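Local coordinates for protein putative phosphosugar isomerase (Silicibacter pomeroyi DSS-3, PDB 3FJ1) that probably binds phosphorylated sugars through its paired SIS domains and may act as a sugar-phosphate isomerase or aminotransferase, although its actual reaction is not established, at residues S207-N221 against L233-H245. Sequence-based numbering, arbitrary orientation.
Sequences SLFTLGRGTSLAVSN and LHAESYSSAEVLH
Strands 208-212 and 235-239 pair in parallel at one border of the second five-stranded sheet, joined by helix 217-231, which packs over one face. Backbone bonds alternate from Leu-208 N to His-234 O through Tyr-238 N to Thr-210 O (2.9 Å), and past the strand end Ser-240 N still reaches Gly-212 O (2.9 Å).

On the helix-covered face, Ser-237 has its hydroxyl anti to the backbone N (chi1 179°), which carries OG up to the first helical turns. There it accepts from Ser-220 OG (2.8 Å) and donates to Asn-221 OD1 (2.7 Å), in the plane of that amide; a water links the same OD1 to Ser-237 O. Thr-210 OG1 donates to Ser-220 O from above its carbonyl plane, a second tie between strand and helix.

The other face carries Phe-209, Glu-236 and Tyr-238 side by side. In the conformer modelled here, one of two and therefore doubtful in detail, the Glu-236 carboxylate stands nearly perpendicular to the Phe-209 ring (87°), OE1 at the ring edge, while its OE2 accepts a hydrogen bond from His-234 NE2 on its anti lone pair (2.6 Å). Further along, Leu-211 CD2 touches both Tyr-238 CB and Val-243 CG2, each at 3.8 Å.

Beyond the strands, the Arg-213 guanidinium lies flat on Ala-241, whose CB sits 3.4 Å from CZ, and its NH2 forms a salt bridge to Asp-106 of the second subunit. A leucine here would probably leave that aspartate without its charged mate and the methyl of Ala-241 without its flat cover. Strand, helix and strand form a right-handed beta-alpha-beta crossover, the recurring unit of the Rossmann-like alpha/beta SIS domain.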
loop_
_atom_site.group_PDB
_atom_site.type_symbol
_atom_site.label_atom_id
_atom_site.label_comp_id
_atom_site.label_asym_id
_atom_site.label_seq_id
_atom_site.Cartn_x
_atom_site.Cartn_y
_atom_site.Cartn_z
ATOM N N SER A 207 -7.120 -12.822 -17.147
ATOM C CA SER A 207 -6.639 -12.169 -15.919
ATOM C C SER A 207 -5.582 -11.193 -16.407
ATOM O O SER A 207 -5.080 -11.335 -17.523
ATOM C CB SER A 207 -6.016 -13.144 -14.940
ATOM O OG SER A 207 -7.021 -13.841 -14.273
ATOM N N LEU A 208 -5.167 -10.271 -15.550
ATOM C CA LEU A 208 -4.252 -9.247 -16.010
ATOM C C LEU A 208 -3.249 -8.836 -14.962
ATOM O O LEU A 208 -3.611 -8.639 -13.817
ATOM C CB LEU A 208 -5.062 -8.026 -16.422
ATOM C CG LEU A 208 -4.288 -6.780 -16.869
ATOM C CD1 LEU A 208 -3.600 -7.060 -18.216
ATOM C CD2 LEU A 208 -5.195 -5.556 -16.917
ATOM N N PHE A 209 -1.981 -8.689 -15.372
ATOM C CA PHE A 209 -0.966 -8.098 -14.531
ATOM C C PHE A 209 -0.629 -6.700 -15.051
ATOM O O PHE A 209 -0.433 -6.502 -16.242
ATOM C CB PHE A 209 0.298 -8.958 -14.462
ATOM C CG PHE A 209 0.063 -10.319 -13.879
ATOM C CD1 PHE A 209 -0.267 -10.451 -12.549
ATOM C CD2 PHE A 209 0.204 -11.457 -14.657
ATOM C CE1 PHE A 209 -0.469 -11.707 -11.984
ATOM C CE2 PHE A 209 -0.006 -12.716 -14.120
ATOM C CZ PHE A 209 -0.347 -12.837 -12.769
ATOM N N THR A 210 -0.691 -5.716 -14.171
ATOM C CA THR A 210 -0.281 -4.345 -14.511
ATOM C C THR A 210 1.030 -4.015 -13.790
ATOM O O THR A 210 1.285 -4.499 -12.680
ATOM C CB THR A 210 -1.378 -3.329 -14.161
ATOM O OG1 THR A 210 -1.664 -3.396 -12.755
ATOM C CG2 THR A 210 -2.649 -3.647 -14.991
ATOM N N LEU A 211 1.867 -3.226 -14.454
ATOM C CA LEU A 211 3.126 -2.781 -13.902
ATOM C C LEU A 211 3.241 -1.268 -13.973
ATOM O O LEU A 211 2.691 -0.607 -14.857
ATOM C CB LEU A 211 4.322 -3.382 -14.660
ATOM C CG LEU A 211 4.403 -4.893 -14.861
ATOM C CD1 LEU A 211 5.727 -5.243 -15.643
ATOM C CD2 LEU A 211 4.336 -5.629 -13.558
ATOM N N GLY A 212 3.992 -0.733 -13.027
ATOM C CA GLY A 212 4.330 0.674 -12.995
ATOM C C GLY A 212 5.705 0.804 -12.347
ATOM O O GLY A 212 6.218 -0.142 -11.785
ATOM N N ARG A 213 6.303 1.969 -12.468
ATOM C CA ARG A 213 7.584 2.248 -11.836
ATOM C C ARG A 213 7.592 3.736 -11.499
ATOM O O ARG A 213 7.417 4.565 -12.375
ATOM C CB ARG A 213 8.740 1.853 -12.761
ATOM C CG ARG A 213 10.160 2.099 -12.220
ATOM C CD ARG A 213 10.412 1.325 -10.915
ATOM N NE ARG A 213 11.834 1.277 -10.535
ATOM C CZ ARG A 213 12.253 1.059 -9.292
ATOM N NH1 ARG A 213 11.379 0.928 -8.306
ATOM N NH2 ARG A 213 13.544 1.022 -9.006
ATOM N N GLY A 214 7.804 4.074 -10.226
ATOM C CA GLY A 214 7.673 5.467 -9.814
ATOM C C GLY A 214 6.212 5.931 -9.921
ATOM O O GLY A 214 5.280 5.203 -9.578
ATOM N N THR A 215 6.014 7.138 -10.437
ATOM C CA THR A 215 4.680 7.782 -10.478
ATOM C C THR A 215 3.606 6.889 -11.101
ATOM O O THR A 215 2.476 6.784 -10.551
ATOM C CB THR A 215 4.742 9.149 -11.175
ATOM O OG1 THR A 215 5.819 9.918 -10.621
ATOM C CG2 THR A 215 3.412 9.943 -11.063
ATOM N N SER A 216 3.959 6.175 -12.181
ATOM C CA SER A 216 2.981 5.386 -12.923
ATOM C C SER A 216 2.480 4.161 -12.139
ATOM O O SER A 216 1.498 3.523 -12.526
ATOM C CB SER A 216 3.576 4.956 -14.265
ATOM O OG SER A 216 4.543 3.939 -14.088
ATOM N N LEU A 217 3.179 3.806 -11.059
ATOM C CA LEU A 217 2.682 2.747 -10.191
ATOM C C LEU A 217 1.296 3.070 -9.656
ATOM O O LEU A 217 0.505 2.162 -9.445
ATOM C CB LEU A 217 3.634 2.463 -9.023
ATOM C CG LEU A 217 3.326 1.213 -8.184
ATOM C CD1 LEU A 217 3.187 -0.093 -8.964
ATOM C CD2 LEU A 217 4.454 1.093 -7.121
ATOM N N ALA A 218 0.978 4.349 -9.487
ATOM C CA ALA A 218 -0.341 4.755 -8.963
ATOM C C ALA A 218 -1.450 4.401 -9.954
ATOM O O ALA A 218 -2.503 3.882 -9.567
ATOM C CB ALA A 218 -0.351 6.277 -8.614
ATOM N N VAL A 219 -1.227 4.664 -11.241
ATOM C CA VAL A 219 -2.232 4.313 -12.275
ATOM C C VAL A 219 -2.183 2.795 -12.555
ATOM O O VAL A 219 -3.192 2.224 -12.913
ATOM C CB VAL A 219 -2.124 5.167 -13.618
ATOM C CG1 VAL A 219 -2.383 6.677 -13.349
ATOM C CG2 VAL A 219 -0.822 4.905 -14.339
ATOM N N SER A 220 -1.032 2.124 -12.391
ATOM C CA SER A 220 -0.981 0.672 -12.495
ATOM C C SER A 220 -1.902 0.054 -11.403
ATOM O O SER A 220 -2.659 -0.891 -11.653
ATOM C CB SER A 220 0.464 0.177 -12.341
ATOM O OG SER A 220 0.530 -1.235 -12.489
ATOM N N ASN A 221 -1.864 0.614 -10.209
ATOM C CA ASN A 221 -2.687 0.122 -9.084
ATOM C C ASN A 221 -4.174 0.377 -9.387
ATOM O O ASN A 221 -5.040 -0.460 -9.170
ATOM C CB ASN A 221 -2.318 0.856 -7.774
ATOM C CG ASN A 221 -0.962 0.459 -7.229
ATOM O OD1 ASN A 221 -0.331 -0.479 -7.729
ATOM N ND2 ASN A 221 -0.504 1.164 -6.209
ATOM N N LEU A 233 -12.933 -9.932 -13.182
ATOM C CA LEU A 233 -11.829 -10.807 -13.522
ATOM C C LEU A 233 -10.669 -10.343 -12.665
ATOM O O LEU A 233 -10.613 -9.182 -12.283
ATOM C CB LEU A 233 -11.468 -10.726 -15.011
ATOM C CG LEU A 233 -12.496 -11.281 -16.007
ATOM C CD1 LEU A 233 -12.111 -10.838 -17.397
ATOM C CD2 LEU A 233 -12.603 -12.802 -15.929
ATOM N N HIS A 234 -9.734 -11.241 -12.400
ATOM C CA HIS A 234 -8.646 -10.944 -11.505
ATOM C C HIS A 234 -7.579 -10.091 -12.174
ATOM O O HIS A 234 -7.285 -10.280 -13.355
ATOM C CB HIS A 234 -8.015 -12.249 -11.007
ATOM C CG HIS A 234 -6.951 -12.037 -9.977
ATOM N ND1 HIS A 234 -7.192 -11.376 -8.789
ATOM C CD2 HIS A 234 -5.645 -12.399 -9.957
ATOM C CE1 HIS A 234 -6.077 -11.342 -8.080
ATOM N NE2 HIS A 234 -5.121 -11.949 -8.769
ATOM N N ALA A 235 -7.043 -9.146 -11.414
ATOM C CA ALA A 235 -5.890 -8.370 -11.818
ATOM C C ALA A 235 -5.003 -8.075 -10.621
ATOM O O ALA A 235 -5.484 -8.016 -9.472
ATOM C CB ALA A 235 -6.302 -7.070 -12.500
ATOM N N GLU A 236 -3.714 -7.872 -10.876
ATOM C CA GLU A 236 -2.747 -7.527 -9.820
ATOM C C GLU A 236 -1.746 -6.520 -10.372
ATOM O O GLU A 236 -1.263 -6.696 -11.498
ATOM C CB GLU A 236 -1.980 -8.755 -9.319
ATOM C CG GLU A 236 -2.803 -9.788 -8.576
ATOM C CD GLU A 236 -2.006 -11.054 -8.261
ATOM O OE1 GLU A 236 -0.773 -10.978 -8.046
ATOM O OE2 GLU A 236 -2.609 -12.134 -8.236
ATOM N N SER A 237 -1.455 -5.486 -9.580
ATOM C CA SER A 237 -0.488 -4.461 -9.923
ATOM C C SER A 237 0.850 -4.649 -9.183
ATOM O O SER A 237 0.885 -4.890 -7.963
ATOM C CB SER A 237 -1.044 -3.083 -9.571
ATOM O OG SER A 237 -0.089 -2.098 -9.896
ATOM N N TYR A 238 1.947 -4.449 -9.896
ATOM C CA TYR A 238 3.256 -4.594 -9.309
ATOM C C TYR A 238 4.183 -3.507 -9.749
ATOM O O TYR A 238 4.047 -2.990 -10.866
ATOM C CB TYR A 238 3.918 -5.886 -9.802
ATOM C CG TYR A 238 3.277 -7.162 -9.326
ATOM C CD1 TYR A 238 2.267 -7.790 -10.061
ATOM C CD2 TYR A 238 3.718 -7.760 -8.174
ATOM C CE1 TYR A 238 1.693 -8.985 -9.613
ATOM C CE2 TYR A 238 3.171 -8.927 -7.734
ATOM C CZ TYR A 238 2.149 -9.521 -8.439
ATOM O OH TYR A 238 1.643 -10.710 -7.921
ATOM N N SER A 239 5.151 -3.178 -8.884
ATOM C CA SER A 239 6.283 -2.413 -9.343
ATOM C C SER A 239 7.041 -3.326 -10.314
ATOM O O SER A 239 7.281 -4.498 -10.013
ATOM C CB SER A 239 7.212 -2.015 -8.186
ATOM O OG SER A 239 8.398 -1.378 -8.670
ATOM N N SER A 240 7.520 -2.759 -11.417
ATOM C CA SER A 240 8.330 -3.493 -12.391
ATOM C C SER A 240 9.683 -3.912 -11.754
ATOM O O SER A 240 10.328 -4.870 -12.177
ATOM C CB SER A 240 8.529 -2.614 -13.631
ATOM O OG SER A 240 9.121 -1.377 -13.299
ATOM N N ALA A 241 10.107 -3.175 -10.727
ATOM C CA ALA A 241 11.330 -3.517 -9.997
ATOM C C ALA A 241 11.118 -4.670 -9.020
ATOM O O ALA A 241 12.084 -5.201 -8.482
ATOM C CB ALA A 241 11.840 -2.298 -9.250
ATOM N N GLU A 242 9.871 -5.015 -8.721
ATOM C CA GLU A 242 9.578 -6.102 -7.806
ATOM C C GLU A 242 8.924 -7.315 -8.436
ATOM O O GLU A 242 8.921 -8.391 -7.832
ATOM C CB GLU A 242 8.654 -5.584 -6.702
ATOM C CG GLU A 242 9.242 -4.415 -5.937
ATOM C CD GLU A 242 10.499 -4.771 -5.140
ATOM O OE1 GLU A 242 10.753 -5.973 -4.862
ATOM O OE2 GLU A 242 11.247 -3.833 -4.798
ATOM N N VAL A 243 8.379 -7.154 -9.636
ATOM C CA VAL A 243 7.564 -8.219 -10.256
ATOM C C VAL A 243 8.316 -9.537 -10.443
ATOM O O VAL A 243 7.721 -10.619 -10.317
ATOM C CB VAL A 243 6.923 -7.747 -11.572
ATOM C CG1 VAL A 243 7.984 -7.509 -12.657
ATOM C CG2 VAL A 243 5.892 -8.742 -12.028
ATOM N N LEU A 244 9.615 -9.471 -10.718
ATOM C CA LEU A 244 10.398 -10.695 -10.906
ATOM C C LEU A 244 10.899 -11.322 -9.589
ATOM O O LEU A 244 11.574 -12.334 -9.620
ATOM C CB LEU A 244 11.583 -10.408 -11.832
ATOM C CG LEU A 244 11.197 -9.955 -13.235
ATOM C CD1 LEU A 244 12.439 -9.589 -14.033
ATOM C CD2 LEU A 244 10.354 -11.016 -13.948
ATOM N N HIS A 245 10.547 -10.745 -8.444
ATOM C CA HIS A 245 10.986 -11.250 -7.131
ATOM C C HIS A 245 9.835 -11.570 -6.184
ATOM O O HIS A 245 10.068 -11.734 -4.988
ATOM C CB HIS A 245 11.853 -10.179 -6.460
ATOM C CG HIS A 245 12.894 -9.628 -7.368
ATOM N ND1 HIS A 245 14.102 -10.259 -7.576
ATOM C CD2 HIS A 245 12.885 -8.549 -8.185
ATOM C CE1 HIS A 245 14.805 -9.577 -8.465
ATOM N NE2 HIS A 245 14.089 -8.532 -8.848
HETATM O O HOH W 1 -9.920 -13.970 -13.193
HETATM O O HOH W 2 1.289 -2.344 -6.366
#